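Local structure of Melibiose/raffinose/stachyose-binding protein MelE (Bacillus subtilis subsp. subtilis str. 168, 4R6H) at residues Y38-T43 with E307-A312; D74-M79 with K99-E104; Y147-L152 with Y358-E363; P204-I207 with N213-K216; F223-F228 with R410-L415. The protein binds melibiose, raffinose and stachyose as the solute-binding subunit of the MelEDC-MsmX ABC transporter that imports them. One frame throughout, in Å; residues are numbered along the deposited sequence. Where two conformers were deposited one is given.

The five contacts illustrate how chemistry follows place in a fold. Contacts 2 and 5 are buried and rest on aromatic side chains, although contact 2 has a water-bridged polar rim; contacts 1, 3 and 4 are partly buried. Contacts 1 and 2 form one neighbourhood, where Y38 packs on M79 and T40 on Y75. Contacts 4 and 5 form another, with L206 against F223 and F228, and their centres lie about 14 Å apart. Contact 3 touches none of the others. Its hold is a salt bridge between two helices, whereas contact 4 depends on a backbone bond between successive helices and contact 1 on a tyrosine ring covered by methionine.

Contact 1 (Y38-T43 with E307-A312)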
# COMPACT_ATOMS: atom_id res chain seq x y z
N TYR A 38 14.09 8.78 10.43
CA TYR A 38 13.85 8.78 8.98
C TYR A 38 12.41 8.30 8.71
O TYR A 38 11.95 7.35 9.36
CB TYR A 38 14.79 7.80 8.26
CG TYR A 38 16.11 8.33 7.73
CD1 TYR A 38 16.81 9.32 8.40
CD2 TYR A 38 16.65 7.77 6.57
CE1 TYR A 38 18.04 9.78 7.89
CE2 TYR A 38 17.85 8.21 6.05
CZ TYR A 38 18.55 9.20 6.71
OH TYR A 38 19.75 9.61 6.17
N SER A 39 11.77 8.92 7.72
CA SER A 39 10.39 8.68 7.37
C SER A 39 10.18 8.69 5.85
O SER A 39 10.76 9.58 5.19
CB SER A 39 9.48 9.71 8.04
OG SER A 39 8.12 9.57 7.60
N THR A 40 9.34 7.78 5.36
CA THR A 40 8.88 7.81 3.94
C THR A 40 7.62 8.64 3.70
O THR A 40 7.09 8.62 2.59
CB THR A 40 8.66 6.40 3.38
OG1 THR A 40 7.51 5.76 3.96
CG2 THR A 40 9.91 5.56 3.50
N MET A 41 7.14 9.35 4.71
CA MET A 41 5.94 10.17 4.55
C MET A 41 6.16 11.19 3.45
O MET A 41 7.25 11.71 3.29
CB MET A 41 5.55 10.86 5.84
CG MET A 41 5.03 9.91 6.88
SD MET A 41 4.57 10.74 8.40
CE MET A 41 4.28 9.37 9.50
N SER A 42 5.09 11.48 2.72
CA SER A 42 5.16 12.25 1.46
C SER A 42 4.33 13.53 1.45
O SER A 42 4.70 14.48 0.79
CB SER A 42 4.79 11.35 0.28
OG SER A 42 3.55 10.71 0.46
N THR A 43 3.23 13.57 2.17
CA THR A 43 2.30 14.70 2.06
C THR A 43 2.56 15.76 3.11
O THR A 43 3.20 15.51 4.17
CB THR A 43 0.83 14.28 2.17
OG1 THR A 43 0.49 14.07 3.54
CG2 THR A 43 0.48 13.06 1.34
N GLU A 307 1.71 -2.94 6.45
CA GLU A 307 2.62 -1.83 6.76
C GLU A 307 2.44 -0.70 5.82
O GLU A 307 2.44 -0.91 4.60
CB GLU A 307 4.07 -2.23 6.52
CG GLU A 307 4.77 -2.91 7.64
CD GLU A 307 6.25 -3.05 7.36
OE1 GLU A 307 6.70 -4.18 7.08
OE2 GLU A 307 6.96 -2.03 7.37
N ARG A 308 2.39 0.51 6.34
CA ARG A 308 2.49 1.68 5.53
C ARG A 308 3.68 2.50 6.04
O ARG A 308 4.76 2.50 5.42
CB ARG A 308 1.16 2.47 5.50
CG ARG A 308 1.25 3.83 4.86
CD ARG A 308 1.22 3.76 3.37
NE ARG A 308 0.82 5.07 2.84
CZ ARG A 308 1.10 5.49 1.61
NH1 ARG A 308 1.76 4.72 0.76
NH2 ARG A 308 0.70 6.69 1.22
N TYR A 309 3.47 3.21 7.15
CA TYR A 309 4.56 3.92 7.82
C TYR A 309 4.82 3.27 9.15
O TYR A 309 3.91 3.04 9.93
CB TYR A 309 4.21 5.39 8.03
CG TYR A 309 3.83 6.13 6.79
CD1 TYR A 309 4.61 6.08 5.66
CD2 TYR A 309 2.67 6.86 6.77
CE1 TYR A 309 4.25 6.81 4.53
CE2 TYR A 309 2.30 7.57 5.66
CZ TYR A 309 3.09 7.51 4.54
OH TYR A 309 2.78 8.21 3.37
N THR A 310 6.11 3.03 9.45
CA THR A 310 6.48 2.48 10.74
C THR A 310 7.61 3.25 11.39
O THR A 310 8.26 4.07 10.74
CB THR A 310 6.93 1.00 10.67
OG1 THR A 310 8.21 0.94 10.02
CG2 THR A 310 5.93 0.13 9.91
N LEU A 311 7.77 3.02 12.68
CA LEU A 311 8.93 3.46 13.45
C LEU A 311 9.57 2.18 13.96
O LEU A 311 9.01 1.50 14.84
CB LEU A 311 8.53 4.36 14.65
CG LEU A 311 8.16 5.77 14.22
CD1 LEU A 311 7.37 6.51 15.30
CD2 LEU A 311 9.41 6.60 13.85
N ALA A 312 10.75 1.87 13.43
CA ALA A 312 11.61 0.81 13.90
C ALA A 312 12.82 1.46 14.55
O ALA A 312 13.29 2.52 14.11
CB ALA A 312 12.06 -0.05 12.73
O HOH W 1 9.27 6.76 10.49
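Y309 meets T40 and M41 along its ring. From CB, the bond to CG lies anti to the carbonyl carbon (chi1 -55°) and carries the ring against the 38-43 loop. CG lies 4.0 Å from M41 CG, which sits over the ring centre in a CH-pi contact, 3.7 Å from the Y309 centroid. On one flank CD2 meets M41 CE; on the other, CD1 comes within 3.4 Å of T40 OG1, which lies in the ring plane and is hydrogen-bonded to D93. CE1 lies 3.5 Å from T40 OG1 and nears M41 CA, CE2 and CZ face M41 CG, and OH, at the tip, is 3.9 Å from S42 OG. M41 SD stands above the same face, 4.9 Å from the Y309 centroid, a distant Met-aromatic contact, while R308 CG covers the opposite face. An ST turn, S39 OG accepting from M41 N, shapes the loop from strand 33-38 into helix 44-60. Segment 307-312 joins the six-stranded sheet to strand 310-313, a path consistent with the inter-lobe hinge of a solute-binding protein. An alanine in place of Y309 is likely to leave M41 CG without its aromatic face. Water 1 joins Y38 O to T310 O.

Contact 2 (D74-M79 with K99-E104)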
# COMPACT_ATOMS: atom_id res chain seq x y z
N ASP A 74 15.12 9.53 -2.40
CA ASP A 74 16.47 9.12 -1.99
C ASP A 74 16.45 8.15 -0.80
O ASP A 74 17.50 7.66 -0.41
CB ASP A 74 17.34 10.32 -1.63
CG ASP A 74 17.66 11.20 -2.82
OD1 ASP A 74 17.85 10.64 -3.92
OD2 ASP A 74 17.71 12.44 -2.66
N TYR A 75 15.26 7.85 -0.25
CA TYR A 75 15.18 7.04 0.98
C TYR A 75 15.91 5.72 0.89
O TYR A 75 16.74 5.38 1.74
CB TYR A 75 13.71 6.81 1.35
CG TYR A 75 13.52 6.24 2.74
CD1 TYR A 75 13.60 4.89 2.97
CD2 TYR A 75 13.28 7.08 3.80
CE1 TYR A 75 13.49 4.38 4.24
CE2 TYR A 75 13.13 6.58 5.08
CZ TYR A 75 13.21 5.24 5.30
OH TYR A 75 13.07 4.73 6.59
N GLU A 76 15.60 4.93 -0.14
CA GLU A 76 16.14 3.60 -0.29
C GLU A 76 17.67 3.63 -0.42
O GLU A 76 18.36 2.84 0.23
CB GLU A 76 15.52 2.86 -1.48
CG GLU A 76 15.97 1.42 -1.61
CD GLU A 76 15.33 0.73 -2.80
OE1 GLU A 76 14.20 1.10 -3.18
OE2 GLU A 76 15.96 -0.19 -3.37
N ASN A 77 18.17 4.51 -1.27
CA ASN A 77 19.62 4.64 -1.45
C ASN A 77 20.34 5.05 -0.16
O ASN A 77 21.37 4.50 0.21
CB ASN A 77 19.90 5.65 -2.57
CG ASN A 77 19.59 5.11 -3.97
OD1 ASN A 77 19.77 3.93 -4.24
ND2 ASN A 77 19.12 5.99 -4.87
N MET A 78 19.79 6.02 0.55
CA MET A 78 20.40 6.45 1.81
C MET A 78 20.38 5.35 2.86
O MET A 78 21.35 5.14 3.56
CB MET A 78 19.70 7.71 2.32
CG MET A 78 20.00 8.92 1.46
SD MET A 78 19.09 10.36 2.01
CE MET A 78 19.76 11.64 0.95
N MET A 79 19.27 4.62 2.97
CA MET A 79 19.22 3.55 3.96
C MET A 79 20.12 2.39 3.61
O MET A 79 20.68 1.75 4.50
CB MET A 79 17.77 3.09 4.23
CG MET A 79 16.96 4.13 5.00
SD MET A 79 17.58 4.46 6.67
CE MET A 79 17.44 2.83 7.39
N LYS A 99 10.71 -7.17 7.68
CA LYS A 99 11.40 -8.44 7.91
C LYS A 99 12.49 -8.66 6.87
O LYS A 99 13.63 -8.94 7.22
CB LYS A 99 10.42 -9.59 7.88
CG LYS A 99 9.31 -9.48 8.91
CD LYS A 99 8.38 -10.67 8.71
CE LYS A 99 7.56 -10.95 9.93
NZ LYS A 99 6.63 -12.08 9.64
N ILE A 100 12.14 -8.50 5.60
CA ILE A 100 13.04 -8.88 4.51
C ILE A 100 14.29 -8.02 4.43
O ILE A 100 15.38 -8.53 4.22
CB ILE A 100 12.31 -8.83 3.13
CG1 ILE A 100 11.28 -9.97 3.06
CG2 ILE A 100 13.32 -8.89 1.98
CD1 ILE A 100 10.74 -10.25 1.67
N ARG A 101 14.11 -6.72 4.59
CA ARG A 101 15.20 -5.78 4.40
C ARG A 101 15.83 -5.36 5.73
O ARG A 101 17.03 -5.15 5.80
CB ARG A 101 14.65 -4.56 3.67
CG ARG A 101 15.67 -3.56 3.21
CD ARG A 101 15.10 -2.54 2.24
NE ARG A 101 14.63 -3.08 0.95
CZ ARG A 101 13.94 -2.40 0.03
NH1 ARG A 101 13.59 -1.12 0.20
NH2 ARG A 101 13.56 -3.00 -1.10
N TYR A 102 15.01 -5.24 6.78
CA TYR A 102 15.51 -4.67 8.04
C TYR A 102 15.63 -5.63 9.22
O TYR A 102 15.99 -5.21 10.32
CB TYR A 102 14.64 -3.49 8.43
CG TYR A 102 14.82 -2.33 7.50
CD1 TYR A 102 15.96 -1.53 7.62
CD2 TYR A 102 13.89 -2.00 6.53
CE1 TYR A 102 16.15 -0.45 6.80
CE2 TYR A 102 14.07 -0.89 5.70
CZ TYR A 102 15.23 -0.13 5.84
OH TYR A 102 15.44 0.99 5.07
N GLY A 103 15.37 -6.91 8.98
CA GLY A 103 15.35 -7.89 10.06
C GLY A 103 16.58 -7.88 10.95
O GLY A 103 16.47 -7.98 12.17
N GLU A 104 17.75 -7.74 10.35
CA GLU A 104 19.00 -7.76 11.09
C GLU A 104 19.34 -6.48 11.85
O GLU A 104 20.28 -6.46 12.60
CB GLU A 104 20.19 -8.06 10.17
CG GLU A 104 20.08 -9.39 9.42
CD GLU A 104 19.75 -10.56 10.32
OE1 GLU A 104 20.27 -10.62 11.46
OE2 GLU A 104 18.95 -11.43 9.90
O HOH W 2 12.02 0.44 -1.48
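The backbones of M79 and Y102 stay 9.9 Å apart at their CA atoms, so helix 75-84 and the weakly bonded helix 98-102 meet through side chains alone. M79 and Y102 cross at about a right angle. Bends at chi2 (-64°) and chi3 fold the methionine back, bringing its methyl CE to 3.6 Å from Y102 CE1, while M79 CB lies 3.2 Å from Y102 OH. Y75 CE1 lies 4.0 Å from Y102 OH; the OH of Y75 is bonded to the backbone O of D93. R101 CG lies over one face of the Y102 ring, offset toward the rim. A valine replacing Y102 would probably open a gap beside M79 CE and uncover R101 CG. At the exposed margin the opposite charges of E76 and R101 probably attract, but no N-H points at E76 OE1, 4.1 Å from R101 NH1 and well out of the guanidinium plane. Water 2, in that plane, lies 2.8 Å from both E76 OE1 and R101 NH1. N381 binds E76 OE2, and W97 makes a cation-pi contact with R101. The arrangement is a helix-helix contact with a buried methionine-tyrosine centre and a hydrated charged rim, backed by F92 of strand 91-92.

Contact 3 (Y147-L152 with Y358-E363); sequences YNRNIL and YANDYE
R149 reaches D361 in a salt bridge. NH1 takes both carboxylate oxygens: it donates to D361 OD1 at 2.9 Å, on the syn side but 26° out of the carboxylate plane, and lies 2.8 Å from D361 OD2. A second, weak bond runs from R149 NH2 to D361 OD1. The two side chains come from opposite directions, the arginine extended from CG to NE, with guanidinium and carboxylate planes 31° apart. N360 ND2 lies 2.9 Å from R149 NH1, two donors that do not bond; both residues have two conformers, so this closeness is doubtful. D361 OD2 is also bonded by I289 N. Water 3 lies 2.7 Å from Y147 OH and gives D361 OD1 a weak bond. One residue before the arginine, N148 caps helix 149-155: OD1 accepts from I151 N at 3.0 Å and, from the opposite face of its plane, from N150 ND2. The contact ties helix 149-155 to helix 359-364, while strand 287-291 packs on both segments, I290 on Y147 of strand 141-148 and I289 on Y358, the N-cap residue of helix 359-364.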
# COMPACT_ATOMS: atom_id res chain seq x y z
N TYR A 147 -14.87 3.35 -5.75
CA TYR A 147 -15.98 3.34 -6.67
C TYR A 147 -16.99 4.43 -6.33
O TYR A 147 -17.08 4.89 -5.20
CB TYR A 147 -16.69 1.98 -6.66
CG TYR A 147 -17.44 1.68 -5.39
CD1 TYR A 147 -16.78 1.31 -4.21
CD2 TYR A 147 -18.82 1.85 -5.32
CE1 TYR A 147 -17.49 1.06 -3.04
CE2 TYR A 147 -19.51 1.59 -4.17
CZ TYR A 147 -18.84 1.20 -3.03
OH TYR A 147 -19.54 1.00 -1.84
N ASN A 148 -17.77 4.81 -7.34
CA ASN A 148 -18.83 5.80 -7.21
C ASN A 148 -20.10 5.10 -6.77
O ASN A 148 -20.68 4.33 -7.52
CB ASN A 148 -19.02 6.51 -8.55
CG ASN A 148 -20.04 7.59 -8.51
OD1 ASN A 148 -21.11 7.43 -7.88
ND2 ASN A 148 -19.77 8.68 -9.20
N ARG A 149 -20.49 5.31 -5.52
CA ARG A 149 -21.64 4.61 -4.94
C ARG A 149 -22.93 4.86 -5.72
O ARG A 149 -23.71 3.93 -5.95
CB ARG A 149 -21.83 5.02 -3.50
CG ARG A 149 -20.65 4.80 -2.57
CD ARG A 149 -21.01 5.26 -1.16
NE ARG A 149 -19.94 5.22 -0.18
CZ ARG A 149 -19.68 4.19 0.64
NH1 ARG A 149 -18.70 4.34 1.49
NH2 ARG A 149 -20.40 3.07 0.63
N ASN A 150 -23.12 6.09 -6.15
CA ASN A 150 -24.35 6.47 -6.82
C ASN A 150 -24.47 5.79 -8.18
O ASN A 150 -25.57 5.39 -8.57
CB ASN A 150 -24.35 7.99 -6.95
CG ASN A 150 -23.69 8.70 -5.74
OD1 ASN A 150 -24.38 9.00 -4.76
ND2 ASN A 150 -22.34 8.92 -5.78
N ILE A 151 -23.33 5.65 -8.89
CA ILE A 151 -23.36 5.00 -10.20
C ILE A 151 -23.74 3.54 -10.07
O ILE A 151 -24.55 3.02 -10.84
CB ILE A 151 -22.02 5.19 -10.96
CG1 ILE A 151 -21.85 6.63 -11.41
CG2 ILE A 151 -21.91 4.26 -12.15
CD1 ILE A 151 -20.49 6.95 -11.99
N LEU A 152 -23.16 2.85 -9.09
CA LEU A 152 -23.52 1.47 -8.89
C LEU A 152 -25.00 1.33 -8.51
O LEU A 152 -25.66 0.47 -9.06
CB LEU A 152 -22.63 0.75 -7.88
CG LEU A 152 -21.29 0.23 -8.38
CD1 LEU A 152 -20.41 1.23 -9.08
CD2 LEU A 152 -20.57 -0.51 -7.26
N TYR A 358 -12.77 6.92 5.02
CA TYR A 358 -13.27 5.58 4.73
C TYR A 358 -13.55 4.74 5.96
O TYR A 358 -13.72 3.51 5.89
CB TYR A 358 -12.30 4.82 3.83
CG TYR A 358 -12.14 5.42 2.45
CD1 TYR A 358 -13.23 5.71 1.63
CD2 TYR A 358 -10.89 5.62 1.95
CE1 TYR A 358 -13.04 6.22 0.34
CE2 TYR A 358 -10.69 6.12 0.67
CZ TYR A 358 -11.78 6.41 -0.11
OH TYR A 358 -11.61 6.93 -1.42
N ALA A 359 -13.65 5.37 7.14
CA ALA A 359 -13.88 4.60 8.34
C ALA A 359 -15.14 3.69 8.28
O ALA A 359 -15.09 2.55 8.76
CB ALA A 359 -14.00 5.53 9.56
N ASN A 360 -16.20 4.25 7.66
CA ASN A 360 -17.50 3.56 7.43
C ASN A 360 -17.28 2.21 6.73
O ASN A 360 -17.69 1.14 7.19
CB ASN A 360 -18.52 4.47 6.66
CG ASN A 360 -18.14 4.79 5.20
OD1 ASN A 360 -16.98 5.15 4.85
ND2 ASN A 360 -19.17 4.70 4.30
N ASP A 361 -16.56 2.29 5.63
CA ASP A 361 -16.28 1.10 4.80
C ASP A 361 -15.36 0.14 5.48
O ASP A 361 -15.53 -1.07 5.37
CB ASP A 361 -15.65 1.53 3.47
CG ASP A 361 -16.66 2.18 2.53
OD1 ASP A 361 -17.87 1.80 2.54
OD2 ASP A 361 -16.27 3.04 1.75
N TYR A 362 -14.35 0.62 6.20
CA TYR A 362 -13.51 -0.33 6.94
C TYR A 362 -14.30 -1.09 8.05
O TYR A 362 -14.00 -2.24 8.31
CB TYR A 362 -12.23 0.30 7.47
CG TYR A 362 -11.23 0.66 6.38
CD1 TYR A 362 -10.86 -0.27 5.41
CD2 TYR A 362 -10.56 1.87 6.39
CE1 TYR A 362 -9.91 0.03 4.45
CE2 TYR A 362 -9.63 2.18 5.42
CZ TYR A 362 -9.28 1.27 4.48
OH TYR A 362 -8.32 1.56 3.53
N GLU A 363 -15.28 -0.43 8.67
CA GLU A 363 -16.13 -1.12 9.63
C GLU A 363 -17.04 -2.14 8.92
O GLU A 363 -17.25 -3.25 9.41
CB GLU A 363 -16.95 -0.09 10.39
CG GLU A 363 -17.66 -0.65 11.60
CD GLU A 363 -17.54 0.25 12.82
OE1 GLU A 363 -16.52 0.98 12.97
OE2 GLU A 363 -18.48 0.22 13.64
O HOH W 3 -18.07 0.30 0.30

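Contact 4 (P204-I207 with N213-K216)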
# COMPACT_ATOMS: atom_id res chain seq x y z
N PRO A 204 -4.74 -12.30 -4.73
CA PRO A 204 -5.80 -13.33 -4.87
C PRO A 204 -5.41 -14.38 -5.89
O PRO A 204 -5.82 -15.55 -5.76
CB PRO A 204 -7.02 -12.54 -5.33
CG PRO A 204 -6.54 -11.19 -5.77
CD PRO A 204 -5.28 -10.94 -4.98
N LEU A 205 -4.60 -14.05 -6.89
CA LEU A 205 -4.27 -15.05 -7.92
C LEU A 205 -3.34 -16.12 -7.37
O LEU A 205 -3.57 -17.31 -7.61
CB LEU A 205 -3.63 -14.42 -9.13
CG LEU A 205 -3.20 -15.35 -10.28
CD1 LEU A 205 -4.42 -15.94 -10.93
CD2 LEU A 205 -2.39 -14.56 -11.27
N LEU A 206 -2.34 -15.71 -6.60
CA LEU A 206 -1.19 -16.55 -6.32
C LEU A 206 -0.93 -16.85 -4.85
O LEU A 206 -0.10 -17.70 -4.56
CB LEU A 206 0.10 -15.97 -6.95
CG LEU A 206 0.07 -15.66 -8.44
CD1 LEU A 206 1.27 -14.86 -8.88
CD2 LEU A 206 -0.01 -16.97 -9.22
N ILE A 207 -1.59 -16.13 -3.95
CA ILE A 207 -1.27 -16.17 -2.53
C ILE A 207 -2.38 -16.63 -1.61
O ILE A 207 -2.15 -17.53 -0.79
CB ILE A 207 -0.78 -14.78 -2.04
CG1 ILE A 207 0.40 -14.27 -2.89
CG2 ILE A 207 -0.40 -14.83 -0.58
CD1 ILE A 207 1.61 -15.19 -2.97
N ASN A 213 -2.05 -21.59 -4.55
CA ASN A 213 -1.04 -20.64 -4.32
C ASN A 213 0.35 -21.13 -4.62
O ASN A 213 0.61 -22.34 -4.79
CB ASN A 213 -1.14 -20.09 -2.92
CG ASN A 213 -0.51 -20.99 -1.89
OD1 ASN A 213 0.71 -20.91 -1.62
ND2 ASN A 213 -1.31 -21.82 -1.30
N GLU A 214 1.21 -20.15 -4.75
CA GLU A 214 2.56 -20.33 -5.22
C GLU A 214 3.58 -19.64 -4.33
O GLU A 214 4.63 -19.30 -4.80
CB GLU A 214 2.65 -19.80 -6.64
CG GLU A 214 1.71 -20.47 -7.62
CD GLU A 214 2.21 -21.83 -8.00
OE1 GLU A 214 3.44 -21.94 -8.20
OE2 GLU A 214 1.40 -22.77 -8.10
N LYS A 215 3.23 -19.44 -3.06
CA LYS A 215 4.14 -18.76 -2.11
C LYS A 215 5.54 -19.36 -2.10
O LYS A 215 6.55 -18.67 -2.24
CB LYS A 215 3.58 -18.83 -0.68
CG LYS A 215 2.30 -18.01 -0.43
CD LYS A 215 1.82 -18.29 1.01
CE LYS A 215 0.50 -17.62 1.36
NZ LYS A 215 0.08 -17.91 2.76
N LYS A 216 5.61 -20.67 -1.96
CA LYS A 216 6.92 -21.33 -1.84
C LYS A 216 7.74 -21.19 -3.11
O LYS A 216 8.95 -20.91 -3.05
CB LYS A 216 6.73 -22.81 -1.51
CG LYS A 216 6.11 -23.04 -0.16
CD LYS A 216 6.14 -24.52 0.21
CE LYS A 216 5.15 -24.89 1.31
NZ LYS A 216 5.31 -26.34 1.66
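K215 is drawn out straight beyond CG (chi2 176°) and passes at about a right angle across I207, whose CG1 lies anti to the carbonyl carbon (chi1 -54°) with CG2 turned beside that carbon. These torsions bring both branches of the isoleucine against the lysine's aliphatic chain: CG2 touches K215 CE at 3.5 Å, and CD1 lies 3.9 Å from K215 CG. The same K215 CE also nears the carbonyl I207 O. The polar link is one of backbone, E214 N donating to L206 O at 2.8 Å and 158°. N213 CB presses on this carbonyl too, only 3.1 Å from L206 O. Helix 192-206, kinked at P204, ends here, and helix 215-220 begins just beyond: two successive helices joined by a short loop, their facing ends tied by a backbone hydrogen bond. An Asx turn prepares the second helix: N213 OD1 accepts from K215 N at 3.3 Å, in the carbonyl plane on a lone pair. N213 ND2 is in turn bonded to D209 O, fixing the amide from its other end. E214 occupies the N-cap position, and its CG rests 4.2 Å from L206 CD2. F374 and Y378 of helix 374-378 cover I207, and L206 also packs on F374; the aromatic F223 and F228 press on L206.

Contact 5 (F223-F228 with R410-L415)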
# COMPACT_ATOMS: atom_id res chain seq x y z
N PHE A 223 9.00 -20.34 -9.47
CA PHE A 223 7.70 -19.91 -9.99
C PHE A 223 7.64 -19.87 -11.52
O PHE A 223 8.51 -19.30 -12.18
CB PHE A 223 7.38 -18.50 -9.45
CG PHE A 223 6.06 -17.95 -9.90
CD1 PHE A 223 4.89 -18.56 -9.50
CD2 PHE A 223 6.00 -16.86 -10.76
CE1 PHE A 223 3.66 -18.08 -9.92
CE2 PHE A 223 4.77 -16.36 -11.18
CZ PHE A 223 3.60 -16.99 -10.78
N GLN A 224 6.57 -20.45 -12.05
CA GLN A 224 6.32 -20.43 -13.48
C GLN A 224 5.44 -19.23 -13.84
O GLN A 224 4.28 -19.19 -13.47
CB GLN A 224 5.63 -21.71 -13.89
CG GLN A 224 6.48 -22.97 -13.75
CD GLN A 224 7.80 -22.84 -14.46
OE1 GLN A 224 8.83 -22.63 -13.83
NE2 GLN A 224 7.76 -22.93 -15.79
N TRP A 225 6.00 -18.29 -14.60
CA TRP A 225 5.32 -17.05 -14.95
C TRP A 225 4.14 -17.27 -15.88
O TRP A 225 3.31 -16.38 -16.07
CB TRP A 225 6.32 -15.99 -15.45
CG TRP A 225 7.05 -15.43 -14.26
CD1 TRP A 225 8.17 -15.94 -13.66
CD2 TRP A 225 6.65 -14.30 -13.47
NE1 TRP A 225 8.49 -15.17 -12.55
CE2 TRP A 225 7.58 -14.16 -12.43
CE3 TRP A 225 5.60 -13.38 -13.58
CZ2 TRP A 225 7.48 -13.14 -11.47
CZ3 TRP A 225 5.50 -12.36 -12.64
CH2 TRP A 225 6.43 -12.26 -11.59
N SER A 226 4.03 -18.46 -16.46
CA SER A 226 2.82 -18.81 -17.17
C SER A 226 1.56 -18.69 -16.29
O SER A 226 0.45 -18.43 -16.81
CB SER A 226 2.92 -20.24 -17.75
OG SER A 226 3.02 -21.19 -16.71
N LYS A 227 1.71 -18.79 -14.96
CA LYS A 227 0.59 -18.66 -14.04
C LYS A 227 0.16 -17.19 -13.84
O LYS A 227 -0.91 -16.93 -13.31
CB LYS A 227 0.97 -19.29 -12.69
CG LYS A 227 1.17 -20.80 -12.80
CD LYS A 227 1.56 -21.46 -11.49
CE LYS A 227 1.29 -22.96 -11.58
NZ LYS A 227 2.50 -23.74 -11.21
N PHE A 228 0.99 -16.27 -14.27
CA PHE A 228 0.73 -14.84 -14.12
C PHE A 228 -0.04 -14.32 -15.35
O PHE A 228 -0.60 -13.22 -15.30
CB PHE A 228 2.05 -14.08 -14.00
CG PHE A 228 1.95 -12.75 -13.28
CD1 PHE A 228 1.97 -12.73 -11.91
CD2 PHE A 228 1.89 -11.54 -13.98
CE1 PHE A 228 1.92 -11.53 -11.22
CE2 PHE A 228 1.83 -10.33 -13.28
CZ PHE A 228 1.85 -10.34 -11.91
N ARG A 410 12.09 -13.41 -17.08
CA ARG A 410 13.49 -13.03 -17.31
C ARG A 410 13.94 -11.98 -16.30
O ARG A 410 15.01 -12.10 -15.71
CB ARG A 410 13.68 -12.49 -18.74
CG ARG A 410 13.58 -13.53 -19.84
CD ARG A 410 14.07 -12.99 -21.19
NE ARG A 410 13.21 -11.95 -21.78
CZ ARG A 410 12.12 -12.17 -22.53
NH1 ARG A 410 11.69 -13.39 -22.81
NH2 ARG A 410 11.44 -11.14 -23.01
N GLU A 411 13.13 -10.95 -16.07
CA GLU A 411 13.48 -9.93 -15.08
C GLU A 411 13.52 -10.46 -13.64
O GLU A 411 14.36 -10.06 -12.84
CB GLU A 411 12.42 -8.82 -15.15
CG GLU A 411 12.42 -8.02 -16.42
CD GLU A 411 13.51 -6.96 -16.44
OE1 GLU A 411 14.29 -6.86 -15.46
OE2 GLU A 411 13.58 -6.22 -17.43
N TYR A 412 12.58 -11.34 -13.30
CA TYR A 412 12.57 -12.00 -12.01
C TYR A 412 13.89 -12.74 -11.78
O TYR A 412 14.52 -12.56 -10.74
CB TYR A 412 11.37 -12.93 -12.00
CG TYR A 412 11.19 -13.92 -10.89
CD1 TYR A 412 10.63 -13.57 -9.65
CD2 TYR A 412 11.50 -15.26 -11.12
CE1 TYR A 412 10.41 -14.53 -8.68
CE2 TYR A 412 11.28 -16.23 -10.16
CZ TYR A 412 10.74 -15.87 -8.94
OH TYR A 412 10.52 -16.84 -7.99
N LYS A 413 14.29 -13.51 -12.77
CA LYS A 413 15.53 -14.28 -12.67
C LYS A 413 16.74 -13.35 -12.55
O LYS A 413 17.62 -13.54 -11.68
CB LYS A 413 15.69 -15.20 -13.90
CG LYS A 413 15.64 -16.68 -13.61
CD LYS A 413 14.23 -17.18 -13.36
CE LYS A 413 14.26 -18.60 -12.82
NZ LYS A 413 14.69 -18.65 -11.39
N ARG A 414 16.77 -12.35 -13.40
CA ARG A 414 17.86 -11.36 -13.40
C ARG A 414 17.98 -10.63 -12.06
O ARG A 414 19.08 -10.47 -11.52
CB ARG A 414 17.70 -10.35 -14.51
CG ARG A 414 18.86 -9.36 -14.58
CD ARG A 414 18.72 -8.37 -15.73
NE ARG A 414 17.59 -7.46 -15.53
CZ ARG A 414 17.58 -6.42 -14.69
NH1 ARG A 414 18.64 -6.13 -13.94
NH2 ARG A 414 16.49 -5.65 -14.61
N LEU A 415 16.85 -10.14 -11.55
CA LEU A 415 16.88 -9.34 -10.33
C LEU A 415 17.15 -10.17 -9.09
O LEU A 415 17.75 -9.68 -8.14
CB LEU A 415 15.59 -8.52 -10.19
CG LEU A 415 15.43 -7.38 -11.18
CD1 LEU A 415 13.98 -6.90 -11.19
CD2 LEU A 415 16.35 -6.23 -10.77
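W225 turns the pyrrole edge of its indole onto one face of the Y412 ring, a T-shaped (edge-to-face) pair with planes at 66° and centroids 4.8 Å apart. NE1 leads the approach; it stands above the tyrosine, offset toward the rim, and is 3.3 Å from Y412 CD2. Alongside, W225 CZ2 reaches Y412 CD1 at 3.7 Å. The indole is held on other sides as well: F223 brings its ring edge over one indole face, CE2 near the centre and 3.6 Å above the plane, while W225 CZ3 lies over a face of F228. F223, W225, F228 and Y412 thus form an aromatic cluster joining the loop between helices 215-220 and 229-240 to helix 401-420, with M383 and L408 also touching W225. With CG anti to the backbone nitrogen (chi1 170°), Y412 extends toward that loop; its OH is hydrogen-bonded to L218 O and lies 3.8 Å from F223 CB.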